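Local coordinates for protein transketolase (Campylobacter jejuni, PDB 3L84) that belongs to the transketolase family of thiamine diphosphate-dependent enzymes, built in each subunit from a diphosphate-binding, a pyrimidine-binding and a C-terminal domain, at residues F202-H215 against Q226-T240. Sequence-based numbering, arbitrary orientation.
Sequences FEAQGFEVLSINGH and QAKKSTKPCLIIAKT
Phe207 presents one ring face to Pro233, whose CB sits almost over the ring centre, 3.8 Å from the centroid; CD2 of Phe202 lies over the opposite face. Leu235 fits beside this pair. Its CG is anti to the backbone N (chi1 173°), and its CD2 lies over the Phe202 ring, offset toward the rim and 3.5 Å from Phe202 CD1. The end of helix 198-204, closed by a Schellman motif at Gly206, is thus seated on the start of strand 234-239.

From there strands 208-213 and 234-239 run parallel. Glu208 N donates to Pro233 O, and the alternating bonds continue to Gly214 N and Lys239 O; Leu210 N to Leu235 O, at 2.8 Å, is nearly straight (172°). On the same face of the sheet as Leu235, CG1 of Val209 meets CD1 of Ile237 at 3.8 Å. On the other face, Leu210 spreads its methyls over Gln226, with CD2 3.6 Å from the amide carbon CD, while CD1 of Ile212 rests on CG2 of Ile236.

Glu208 reaches toward the end of helix 217-228 and the loop that follows with an extended chain, CG anti to the backbone N (chi1 178°). Its OE1 lies 2.7 Å from Ser230 OG and accepts from two waters, which link it to Gln226 O and Thr231 N. The bond from Gln226 NE2 to OE2 is weak, the amide and carboxylate planes being nearly perpendicular. At the far end Asn213 forms an Asx turn, and a water joins its OD1 to Lys239 O.

This is a classic beta-alpha-beta crossover, placing 208-213 as an outermost strand of the parallel sheet within the chain. Apolar contacts pack both faces, the aromatic ones on Leu235's side; on Leu210's side, the waters donating to OE1, with Ser230 and Gln226, probably help stabilise Glu208's negative charge while joining loop to edge strand.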
loop_
_atom_site.group_PDB
_atom_site.type_symbol
_atom_site.label_atom_id
_atom_site.label_comp_id
_atom_site.label_asym_id
_atom_site.label_seq_id
_atom_site.Cartn_x
_atom_site.Cartn_y
_atom_site.Cartn_z
ATOM N N PHE A 202 -4.976 7.636 -21.928
ATOM C CA PHE A 202 -5.815 6.452 -22.118
ATOM C C PHE A 202 -5.670 5.820 -23.499
ATOM O O PHE A 202 -5.745 4.599 -23.639
ATOM C CB PHE A 202 -7.273 6.775 -21.799
ATOM C CG PHE A 202 -7.580 6.720 -20.315
ATOM C CD1 PHE A 202 -7.302 7.790 -19.498
ATOM C CD2 PHE A 202 -8.167 5.607 -19.768
ATOM C CE1 PHE A 202 -7.568 7.737 -18.137
ATOM C CE2 PHE A 202 -8.438 5.546 -18.422
ATOM C CZ PHE A 202 -8.133 6.633 -17.606
ATOM N N GLU A 203 -5.419 6.646 -24.520
ATOM C CA GLU A 203 -5.097 6.082 -25.821
ATOM C C GLU A 203 -3.795 5.279 -25.784
ATOM O O GLU A 203 -3.678 4.235 -26.427
ATOM C CB GLU A 203 -5.046 7.186 -26.892
ATOM C CG GLU A 203 -6.461 7.733 -27.197
ATOM C CD GLU A 203 -6.514 8.863 -28.219
ATOM O OE1 GLU A 203 -7.650 9.190 -28.670
ATOM O OE2 GLU A 203 -5.470 9.450 -28.581
ATOM N N ALA A 204 -2.838 5.695 -24.950
ATOM C CA ALA A 204 -1.574 4.954 -24.788
ATOM C C ALA A 204 -1.812 3.575 -24.176
ATOM O O ALA A 204 -1.035 2.643 -24.399
ATOM C CB ALA A 204 -0.592 5.740 -23.925
ATOM N N GLN A 205 -2.911 3.439 -23.442
ATOM C CA GLN A 205 -3.309 2.197 -22.802
ATOM C C GLN A 205 -4.426 1.488 -23.543
ATOM O O GLN A 205 -5.125 0.656 -22.954
ATOM C CB GLN A 205 -3.737 2.450 -21.349
ATOM C CG GLN A 205 -2.647 2.993 -20.504
ATOM C CD GLN A 205 -3.021 3.081 -19.039
ATOM O OE1 GLN A 205 -4.088 3.590 -18.704
ATOM N NE2 GLN A 205 -2.156 2.595 -18.144
ATOM N N GLY A 206 -4.628 1.801 -24.823
ATOM C CA GLY A 206 -5.522 1.038 -25.668
ATOM C C GLY A 206 -6.998 1.315 -25.533
ATOM O O GLY A 206 -7.795 0.464 -25.914
ATOM N N PHE A 207 -7.355 2.498 -25.044
ATOM C CA PHE A 207 -8.752 2.900 -24.958
ATOM C C PHE A 207 -9.189 3.746 -26.163
ATOM O O PHE A 207 -8.391 4.466 -26.790
ATOM C CB PHE A 207 -8.996 3.782 -23.726
ATOM C CG PHE A 207 -9.077 3.035 -22.401
ATOM C CD1 PHE A 207 -7.998 2.329 -21.900
ATOM C CD2 PHE A 207 -10.219 3.119 -21.608
ATOM C CE1 PHE A 207 -8.089 1.667 -20.676
ATOM C CE2 PHE A 207 -10.306 2.498 -20.396
ATOM C CZ PHE A 207 -9.244 1.767 -19.923
ATOM N N GLU A 208 -10.485 3.678 -26.456
ATOM C CA GLU A 208 -11.158 4.711 -27.250
ATOM C C GLU A 208 -11.640 5.803 -26.310
ATOM O O GLU A 208 -12.221 5.484 -25.258
ATOM C CB GLU A 208 -12.355 4.139 -28.000
ATOM C CG GLU A 208 -13.128 5.214 -28.809
ATOM C CD GLU A 208 -14.209 4.675 -29.730
ATOM O OE1 GLU A 208 -14.611 3.495 -29.657
ATOM O OE2 GLU A 208 -14.698 5.479 -30.564
ATOM N N VAL A 209 -11.426 7.067 -26.668
ATOM C CA VAL A 209 -11.723 8.183 -25.791
ATOM C C VAL A 209 -12.726 9.158 -26.412
ATOM O O VAL A 209 -12.482 9.673 -27.504
ATOM C CB VAL A 209 -10.448 8.937 -25.380
ATOM C CG1 VAL A 209 -10.844 10.111 -24.460
ATOM C CG2 VAL A 209 -9.427 7.986 -24.705
ATOM N N LEU A 210 -13.837 9.385 -25.722
ATOM C CA LEU A 210 -14.879 10.327 -26.145
ATOM C C LEU A 210 -14.905 11.468 -25.151
ATOM O O LEU A 210 -14.662 11.251 -23.965
ATOM C CB LEU A 210 -16.247 9.608 -26.167
ATOM C CG LEU A 210 -16.265 8.338 -27.029
ATOM C CD1 LEU A 210 -17.608 7.551 -26.921
ATOM C CD2 LEU A 210 -15.942 8.644 -28.449
ATOM N N SER A 211 -15.215 12.679 -25.597
ATOM C CA SER A 211 -15.242 13.867 -24.764
ATOM C C SER A 211 -16.551 14.595 -24.962
ATOM O O SER A 211 -16.878 14.967 -26.120
ATOM C CB SER A 211 -14.095 14.797 -25.143
ATOM O OG SER A 211 -12.843 14.156 -24.868
ATOM N N ILE A 212 -17.319 14.762 -23.889
ATOM C CA ILE A 212 -18.666 15.343 -23.923
ATOM C C ILE A 212 -18.892 16.396 -22.844
ATOM O O ILE A 212 -18.127 16.498 -21.863
ATOM C CB ILE A 212 -19.764 14.268 -23.737
ATOM C CG1 ILE A 212 -19.764 13.661 -22.328
ATOM C CG2 ILE A 212 -19.643 13.177 -24.816
ATOM C CD1 ILE A 212 -20.934 12.751 -22.064
ATOM N N ASN A 213 -19.981 17.137 -23.037
ATOM C CA ASN A 213 -20.627 17.967 -22.023
ATOM C C ASN A 213 -21.550 17.031 -21.243
ATOM O O ASN A 213 -22.551 16.506 -21.757
ATOM C CB ASN A 213 -21.421 19.092 -22.702
ATOM C CG ASN A 213 -22.176 19.979 -21.736
ATOM O OD1 ASN A 213 -22.404 19.642 -20.606
ATOM N ND2 ASN A 213 -22.581 21.163 -22.225
ATOM N N GLY A 214 -21.201 16.830 -19.976
ATOM C CA GLY A 214 -21.949 15.943 -19.092
ATOM C C GLY A 214 -23.283 16.463 -18.615
ATOM O O GLY A 214 -23.951 15.783 -17.811
ATOM N N HIS A 215 -23.702 17.639 -19.095
ATOM C CA HIS A 215 -25.047 18.170 -18.834
ATOM C C HIS A 215 -25.911 18.256 -20.071
ATOM O O HIS A 215 -27.008 18.829 -20.018
ATOM C CB HIS A 215 -24.972 19.528 -18.121
ATOM C CG HIS A 215 -24.178 19.465 -16.860
ATOM N ND1 HIS A 215 -24.496 18.603 -15.832
ATOM C CD2 HIS A 215 -23.050 20.103 -16.471
ATOM C CE1 HIS A 215 -23.599 18.718 -14.868
ATOM N NE2 HIS A 215 -22.717 19.635 -15.227
ATOM N N GLN A 226 -22.117 5.163 -28.789
ATOM C CA GLN A 226 -20.810 4.923 -29.400
ATOM C C GLN A 226 -19.932 4.013 -28.520
ATOM O O GLN A 226 -19.297 3.069 -29.024
ATOM C CB GLN A 226 -20.109 6.250 -29.624
ATOM C CG GLN A 226 -18.784 6.155 -30.330
ATOM C CD GLN A 226 -18.353 7.496 -30.890
ATOM O OE1 GLN A 226 -19.020 8.525 -30.667
ATOM N NE2 GLN A 226 -17.248 7.495 -31.640
ATOM N N ALA A 227 -19.905 4.285 -27.228
ATOM C CA ALA A 227 -19.098 3.480 -26.302
ATOM C C ALA A 227 -19.517 2.009 -26.325
ATOM O O ALA A 227 -18.658 1.138 -26.290
ATOM C CB ALA A 227 -19.208 4.035 -24.909
ATOM N N LYS A 228 -20.819 1.752 -26.414
ATOM C CA LYS A 228 -21.335 0.384 -26.421
ATOM C C LYS A 228 -20.913 -0.428 -27.637
ATOM O O LYS A 228 -20.909 -1.662 -27.574
ATOM C CB LYS A 228 -22.859 0.404 -26.239
ATOM C CG LYS A 228 -23.237 0.820 -24.830
ATOM C CD LYS A 228 -24.635 1.258 -24.635
ATOM C CE LYS A 228 -25.645 0.189 -24.858
ATOM N NZ LYS A 228 -27.048 0.774 -25.163
ATOM N N LYS A 229 -20.537 0.254 -28.712
ATOM C CA LYS A 229 -20.087 -0.394 -29.962
ATOM C C LYS A 229 -18.583 -0.413 -30.108
ATOM O O LYS A 229 -18.073 -0.884 -31.114
ATOM C CB LYS A 229 -20.690 0.279 -31.214
ATOM C CG LYS A 229 -22.168 0.267 -31.251
ATOM C CD LYS A 229 -22.659 0.756 -32.577
ATOM C CE LYS A 229 -22.362 2.217 -32.818
ATOM N NZ LYS A 229 -23.197 2.719 -33.954
ATOM N N SER A 230 -17.866 0.085 -29.102
ATOM C CA SER A 230 -16.406 0.210 -29.191
ATOM C C SER A 230 -15.762 -1.180 -29.298
ATOM O O SER A 230 -16.255 -2.165 -28.721
ATOM C CB SER A 230 -15.855 0.976 -27.982
ATOM O OG SER A 230 -14.476 1.233 -28.159
ATOM N N THR A 231 -14.661 -1.258 -30.026
ATOM C CA THR A 231 -13.841 -2.484 -29.999
ATOM C C THR A 231 -12.692 -2.399 -28.961
ATOM O O THR A 231 -11.861 -3.275 -28.912
ATOM C CB THR A 231 -13.275 -2.790 -31.341
ATOM O OG1 THR A 231 -12.442 -1.693 -31.712
ATOM C CG2 THR A 231 -14.423 -3.028 -32.365
ATOM N N LYS A 232 -12.698 -1.337 -28.148
ATOM C CA LYS A 232 -11.715 -1.079 -27.120
ATOM C C LYS A 232 -12.439 -0.797 -25.816
ATOM O O LYS A 232 -13.613 -0.442 -25.814
ATOM C CB LYS A 232 -10.893 0.159 -27.501
ATOM C CG LYS A 232 -10.018 -0.037 -28.702
ATOM C CD LYS A 232 -9.258 1.244 -29.024
ATOM C CE LYS A 232 -8.390 1.120 -30.275
ATOM N NZ LYS A 232 -8.648 2.260 -31.174
ATOM N N PRO A 233 -11.736 -0.928 -24.681
ATOM C CA PRO A 233 -12.267 -0.265 -23.477
ATOM C C PRO A 233 -12.472 1.199 -23.814
ATOM O O PRO A 233 -11.685 1.751 -24.601
ATOM C CB PRO A 233 -11.171 -0.501 -22.408
ATOM C CG PRO A 233 -9.913 -0.768 -23.206
ATOM C CD PRO A 233 -10.394 -1.484 -24.439
ATOM N N CYS A 234 -13.508 1.813 -23.267
ATOM C CA CYS A 234 -13.871 3.174 -23.646
ATOM C C CYS A 234 -13.943 4.100 -22.473
ATOM O O CYS A 234 -14.578 3.763 -21.468
ATOM C CB CYS A 234 -15.203 3.146 -24.367
ATOM S SG CYS A 234 -15.747 4.721 -25.076
ATOM N N LEU A 235 -13.313 5.255 -22.608
ATOM C CA LEU A 235 -13.357 6.335 -21.648
ATOM C C LEU A 235 -14.221 7.437 -22.203
ATOM O O LEU A 235 -13.980 7.890 -23.314
ATOM C CB LEU A 235 -11.957 6.873 -21.363
ATOM C CG LEU A 235 -11.900 8.134 -20.490
ATOM C CD1 LEU A 235 -12.290 7.776 -19.062
ATOM C CD2 LEU A 235 -10.531 8.802 -20.480
ATOM N N ILE A 236 -15.205 7.867 -21.436
ATOM C CA ILE A 236 -15.973 9.071 -21.704
ATOM C C ILE A 236 -15.514 10.136 -20.718
ATOM O O ILE A 236 -15.700 10.004 -19.510
ATOM C CB ILE A 236 -17.495 8.829 -21.582
ATOM C CG1 ILE A 236 -17.922 7.779 -22.605
ATOM C CG2 ILE A 236 -18.257 10.131 -21.776
ATOM C CD1 ILE A 236 -19.392 7.290 -22.442
ATOM N N ILE A 237 -14.891 11.182 -21.232
ATOM C CA ILE A 237 -14.499 12.326 -20.414
ATOM C C ILE A 237 -15.673 13.285 -20.411
ATOM O O ILE A 237 -15.970 13.927 -21.436
ATOM C CB ILE A 237 -13.247 13.026 -20.970
ATOM C CG1 ILE A 237 -12.078 12.040 -21.094
ATOM C CG2 ILE A 237 -12.859 14.219 -20.110
ATOM C CD1 ILE A 237 -10.804 12.658 -21.695
ATOM N N ALA A 238 -16.380 13.339 -19.284
ATOM C CA ALA A 238 -17.609 14.133 -19.218
ATOM C C ALA A 238 -17.346 15.402 -18.439
ATOM O O ALA A 238 -17.066 15.351 -17.241
ATOM C CB ALA A 238 -18.716 13.318 -18.598
ATOM N N LYS A 239 -17.334 16.542 -19.119
ATOM C CA LYS A 239 -17.117 17.807 -18.429
ATOM C C LYS A 239 -18.382 18.197 -17.675
ATOM O O LYS A 239 -19.446 18.314 -18.272
ATOM C CB LYS A 239 -16.736 18.875 -19.430
ATOM C CG LYS A 239 -16.279 20.161 -18.774
ATOM C CD LYS A 239 -15.541 21.071 -19.759
ATOM C CE LYS A 239 -15.168 22.380 -19.091
ATOM N NZ LYS A 239 -16.382 23.074 -18.555
ATOM N N THR A 240 -18.275 18.387 -16.363
ATOM C CA THR A 240 -19.436 18.697 -15.534
ATOM C C THR A 240 -19.092 19.855 -14.614
ATOM O O THR A 240 -17.927 20.298 -14.469
ATOM C CB THR A 240 -19.915 17.521 -14.659
ATOM O OG1 THR A 240 -18.932 17.290 -13.654
ATOM C CG2 THR A 240 -20.145 16.301 -15.452
HETATM O O HOH W 1 -17.167 3.013 -30.822
HETATM O O HOH W 2 -14.092 1.317 -31.582
HETATM O O HOH W 3 -20.329 20.867 -18.902
#